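Local coordinates for protein putative peptidase (Parabacteroides merdae, PDB 4L8K) that is a putative serine peptidase of family S41 and probably cleaves peptide bonds in protein or peptide substrates, at residues D10-L15 against G58-E63; F152-N157 against N226-V231. One frame throughout, in Å; residues are numbered along the deposited sequence.

Contact 1 (D10-L15 against G58-E63)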
# COMPACT_ATOMS: atom_id res chain seq x y z
N ASP A 10 19.94 -2.64 28.32
CA ASP A 10 20.75 -2.21 27.17
C ASP A 10 19.95 -2.27 25.89
O ASP A 10 20.06 -1.38 25.05
CB ASP A 10 22.01 -3.08 27.03
CG ASP A 10 23.07 -2.83 28.09
OD1 ASP A 10 23.02 -1.77 28.75
OD2 ASP A 10 23.97 -3.70 28.24
N ASN A 11 19.11 -3.32 25.74
CA ASN A 11 18.24 -3.49 24.58
C ASN A 11 17.08 -2.51 24.63
O ASN A 11 16.71 -1.96 23.60
CB ASN A 11 17.77 -4.93 24.48
CG ASN A 11 18.91 -5.79 24.02
OD1 ASN A 11 19.25 -5.83 22.84
ND2 ASN A 11 19.62 -6.39 24.96
N PHE A 12 16.56 -2.22 25.84
CA PHE A 12 15.53 -1.18 26.00
C PHE A 12 16.08 0.18 25.50
O PHE A 12 15.46 0.84 24.66
CB PHE A 12 15.06 -1.09 27.47
CG PHE A 12 14.48 0.25 27.86
CD1 PHE A 12 13.31 0.73 27.26
CD2 PHE A 12 15.10 1.04 28.82
CE1 PHE A 12 12.80 1.99 27.59
CE2 PHE A 12 14.57 2.28 29.19
CZ PHE A 12 13.42 2.75 28.56
N GLU A 13 17.26 0.58 26.04
CA GLU A 13 17.93 1.84 25.71
C GLU A 13 18.20 1.94 24.21
O GLU A 13 17.86 2.96 23.62
CB GLU A 13 19.26 1.99 26.49
CG GLU A 13 19.10 2.18 27.99
CD GLU A 13 18.58 3.51 28.51
OE1 GLU A 13 18.48 4.48 27.73
OE2 GLU A 13 18.30 3.58 29.73
N ALA A 14 18.77 0.88 23.59
CA ALA A 14 19.10 0.84 22.17
C ALA A 14 17.85 0.97 21.30
O ALA A 14 17.85 1.79 20.38
CB ALA A 14 19.83 -0.45 21.84
N LEU A 15 16.78 0.20 21.60
CA LEU A 15 15.53 0.25 20.87
C LEU A 15 14.87 1.64 20.97
O LEU A 15 14.43 2.16 19.95
CB LEU A 15 14.55 -0.85 21.33
CG LEU A 15 13.18 -0.87 20.60
CD1 LEU A 15 13.33 -1.00 19.08
CD2 LEU A 15 12.28 -1.93 21.14
N GLY A 58 7.76 -4.73 22.66
CA GLY A 58 6.73 -4.77 21.63
C GLY A 58 5.60 -3.81 21.96
O GLY A 58 5.12 -3.09 21.07
N LYS A 59 5.21 -3.75 23.25
CA LYS A 59 4.18 -2.83 23.75
C LYS A 59 4.63 -1.39 23.62
O LYS A 59 3.82 -0.51 23.29
CB LYS A 59 3.84 -3.12 25.22
CG LYS A 59 2.77 -4.18 25.37
CD LYS A 59 2.80 -4.84 26.76
CE LYS A 59 1.92 -6.08 26.80
NZ LYS A 59 0.45 -5.75 26.71
N MSE A 60 5.94 -1.15 23.83
CA MSE A 60 6.58 0.16 23.67
C MSE A 60 6.47 0.63 22.23
O MSE A 60 6.13 1.79 22.00
CB MSE A 60 8.04 0.14 24.11
CG MSE A 60 8.61 1.53 24.27
SE MSE A 60 10.46 1.59 24.83
CE MSE A 60 11.29 1.15 23.16
N LEU A 61 6.74 -0.27 21.25
CA LEU A 61 6.62 0.10 19.84
C LEU A 61 5.16 0.33 19.47
O LEU A 61 4.87 1.25 18.72
CB LEU A 61 7.26 -0.93 18.88
CG LEU A 61 8.76 -1.21 19.06
CD1 LEU A 61 9.22 -2.17 17.99
CD2 LEU A 61 9.61 0.08 18.98
N ALA A 62 4.23 -0.44 20.07
CA ALA A 62 2.80 -0.29 19.79
C ALA A 62 2.25 1.07 20.30
O ALA A 62 1.15 1.46 19.92
CB ALA A 62 2.02 -1.45 20.38
N GLU A 63 3.03 1.82 21.09
CA GLU A 63 2.65 3.16 21.56
C GLU A 63 2.45 4.14 20.38
O GLU A 63 1.64 5.05 20.49
CB GLU A 63 3.69 3.74 22.54
CG GLU A 63 3.77 2.98 23.86
CD GLU A 63 2.74 3.32 24.93
OE1 GLU A 63 2.15 4.43 24.88
OE2 GLU A 63 2.57 2.50 25.86
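Met60, a selenomethionine, meets both Phe12 and Leu15 between two helices. Its SE lies in the plane of the Phe12 ring, at the edge, 3.6 Å from Phe12 CE1. This is a Met-aromatic contact of the edge type. The Met60 side chain starts out extended, with CG anti to the backbone N (chi1 -166°), then bends at chi3 (77°). The bend turns the terminal methyl to Leu15, and Met60 CE sits 3.8 Å from Leu15 CG. Leu15 and Leu61 reach toward each other tip to tip, with Leu15 CD1 3.9 Å from Leu61 CD2. An alanine in place of Leu15 would probably open a gap between the helices and leave the Met60 methyl and Leu61 CD2 without the leucine branches they pack on here. No hydrogen bond joins the two segments, and all four touching side chains are buried. Further out, Tyr37 meets the Phe12 ring, and Val36 and Tyr40 of helix 33-43 pack on Met60. Val263 of strand 262-266 also touches Leu15 and Leu61. The arrangement is apolar helix-helix packing between helices 8-22 and 50-61, within the helical N-terminal region that matches the Tricorn protease C1 family.

Contact 2 (F152-N157 against N226-V231)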
# COMPACT_ATOMS: atom_id res chain seq x y z
N PHE A 152 -8.51 -2.19 -12.61
CA PHE A 152 -7.18 -2.63 -12.18
C PHE A 152 -7.25 -2.88 -10.66
O PHE A 152 -7.22 -1.96 -9.86
CB PHE A 152 -6.06 -1.63 -12.58
CG PHE A 152 -4.71 -2.29 -12.64
CD1 PHE A 152 -3.95 -2.48 -11.48
CD2 PHE A 152 -4.21 -2.79 -13.85
CE1 PHE A 152 -2.71 -3.13 -11.53
CE2 PHE A 152 -2.96 -3.43 -13.90
CZ PHE A 152 -2.22 -3.59 -12.75
N ASP A 153 -7.43 -4.12 -10.29
CA ASP A 153 -7.66 -4.51 -8.89
C ASP A 153 -6.35 -4.86 -8.18
O ASP A 153 -5.71 -5.88 -8.50
CB ASP A 153 -8.65 -5.70 -8.87
CG ASP A 153 -9.21 -6.13 -7.53
OD1 ASP A 153 -8.81 -5.56 -6.49
OD2 ASP A 153 -10.06 -7.04 -7.51
N VAL A 154 -5.98 -4.04 -7.18
CA VAL A 154 -4.77 -4.25 -6.35
C VAL A 154 -5.16 -4.44 -4.86
O VAL A 154 -4.35 -4.18 -3.97
CB VAL A 154 -3.70 -3.13 -6.53
CG1 VAL A 154 -3.07 -3.18 -7.93
CG2 VAL A 154 -4.24 -1.74 -6.18
N ARG A 155 -6.38 -4.91 -4.60
CA ARG A 155 -6.81 -5.24 -3.24
C ARG A 155 -6.00 -6.43 -2.76
O ARG A 155 -5.70 -7.32 -3.57
CB ARG A 155 -8.31 -5.57 -3.19
CG ARG A 155 -9.21 -4.36 -3.42
CD ARG A 155 -10.69 -4.76 -3.43
NE ARG A 155 -11.00 -5.61 -4.59
CZ ARG A 155 -12.12 -6.30 -4.75
NH1 ARG A 155 -13.05 -6.30 -3.80
NH2 ARG A 155 -12.31 -7.02 -5.85
N ASP A 156 -5.61 -6.45 -1.48
CA ASP A 156 -4.81 -7.51 -0.88
C ASP A 156 -3.39 -7.60 -1.48
O ASP A 156 -2.77 -8.64 -1.41
CB ASP A 156 -5.53 -8.87 -0.94
CG ASP A 156 -6.48 -9.10 0.21
OD1 ASP A 156 -6.98 -8.10 0.78
OD2 ASP A 156 -6.72 -10.27 0.54
N ASN A 157 -2.89 -6.50 -2.05
CA ASN A 157 -1.55 -6.47 -2.61
C ASN A 157 -0.66 -5.70 -1.63
O ASN A 157 -0.72 -4.48 -1.56
CB ASN A 157 -1.55 -5.87 -4.03
CG ASN A 157 -0.21 -5.89 -4.74
OD1 ASN A 157 0.87 -5.88 -4.12
ND2 ASN A 157 -0.24 -5.87 -6.08
N ASN A 226 0.81 1.27 -2.26
CA ASN A 226 0.38 2.60 -1.82
C ASN A 226 0.98 3.64 -2.74
O ASN A 226 0.28 4.56 -3.13
CB ASN A 226 0.78 2.86 -0.35
CG ASN A 226 0.11 4.07 0.25
OD1 ASN A 226 -1.10 4.23 0.16
ND2 ASN A 226 0.88 4.94 0.87
N ASP A 227 2.27 3.49 -3.12
CA ASP A 227 2.95 4.42 -4.03
C ASP A 227 2.36 4.34 -5.44
O ASP A 227 2.28 5.37 -6.11
CB ASP A 227 4.46 4.14 -4.07
CG ASP A 227 5.16 4.17 -2.73
OD1 ASP A 227 4.62 4.80 -1.78
OD2 ASP A 227 6.26 3.60 -2.64
N PHE A 228 1.99 3.13 -5.89
CA PHE A 228 1.35 2.88 -7.19
C PHE A 228 -0.02 3.63 -7.23
O PHE A 228 -0.32 4.34 -8.19
CB PHE A 228 1.13 1.34 -7.41
CG PHE A 228 0.31 1.00 -8.63
CD1 PHE A 228 0.86 1.07 -9.90
CD2 PHE A 228 -1.02 0.61 -8.50
CE1 PHE A 228 0.10 0.76 -11.04
CE2 PHE A 228 -1.78 0.31 -9.64
CZ PHE A 228 -1.21 0.37 -10.90
N VAL A 229 -0.84 3.44 -6.17
CA VAL A 229 -2.15 4.08 -6.04
C VAL A 229 -1.97 5.61 -6.07
O VAL A 229 -2.71 6.30 -6.78
CB VAL A 229 -2.89 3.57 -4.77
CG1 VAL A 229 -4.10 4.44 -4.44
CG2 VAL A 229 -3.33 2.11 -4.96
N ASN A 230 -0.96 6.12 -5.35
CA ASN A 230 -0.65 7.53 -5.29
C ASN A 230 -0.43 8.13 -6.70
O ASN A 230 -0.89 9.24 -6.96
CB ASN A 230 0.58 7.77 -4.44
CG ASN A 230 0.98 9.22 -4.29
OD1 ASN A 230 0.16 10.11 -4.08
ND2 ASN A 230 2.25 9.50 -4.41
N VAL A 231 0.27 7.41 -7.58
CA VAL A 231 0.54 7.89 -8.94
C VAL A 231 -0.73 7.80 -9.78
O VAL A 231 -1.06 8.74 -10.50
CB VAL A 231 1.73 7.12 -9.59
CG1 VAL A 231 1.99 7.60 -11.03
CG2 VAL A 231 3.00 7.25 -8.75
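Phe152 touches Phe228 through the CD1-CE1 side of its ring. The two rings meet obliquely, with planes at 44° and Phe152 CE1 3.9 Å from Phe228 CZ. Phe228 CG is anti to the backbone N (chi1 172°), which carries the ring out from the helix toward the strand. Ile168 of helix 162-169 touches both rings. Asp153, next in line, turns its carboxylate to Arg155 of the same segment. Strand 149-153 is central in the mixed sheet, parallel to strands 120-125 and 213-217, and helix 224-232 packs against it in the ClpP/crotonase-like α/β core of family S41. Val154 follows the strand and splits its two methyls between partners. Its CG1 lies 4.1 Å from Phe228 CE2, and its CG2 lies 4.1 Å from Val229 CG2. The backbone N of Arg155 bonds to Asp153 OD1 at 3.1 Å, which closes an Asx turn. The same oxygen takes Arg155 NE at 2.9 Å from the opposite face of the carboxylate plane. Arg155 NH2 reaches Asp153 OD2 at 2.8 Å in a salt bridge, and with NE the guanidinium holds the carboxylate side-on. Tyr122 OH bonds Asp153 OD2, and Asp300 makes a second salt bridge to Arg155 NH2, so the arginine's charge is probably shared between two carboxylates. A type II turn runs from Val154 to Asn157. Thr225 OG1, in the first turn of helix 224-232, bonds to Asn157 O.

How the contacts relate
Contact 1 belongs to the part related to the Tricorn protease C1 domain, contact 2 to the family S41 peptidase part. They follow one another along the chain, the first closing before the second opens. Their centres are about 32 Å apart and their nearest atoms about 19 Å, so they do not touch. The centre of contact 1 is about 26 Å from the centre of the chain, that of contact 2 about 6 Å. The first joins two helices; the second sets the end of a strand and the residue just after it against a helix. Both are buried and apolar across the interface. Contact 2 lies in the presumed catalytic core of the S41 peptidase fold, while contact 1 lies in the helical N-terminal region.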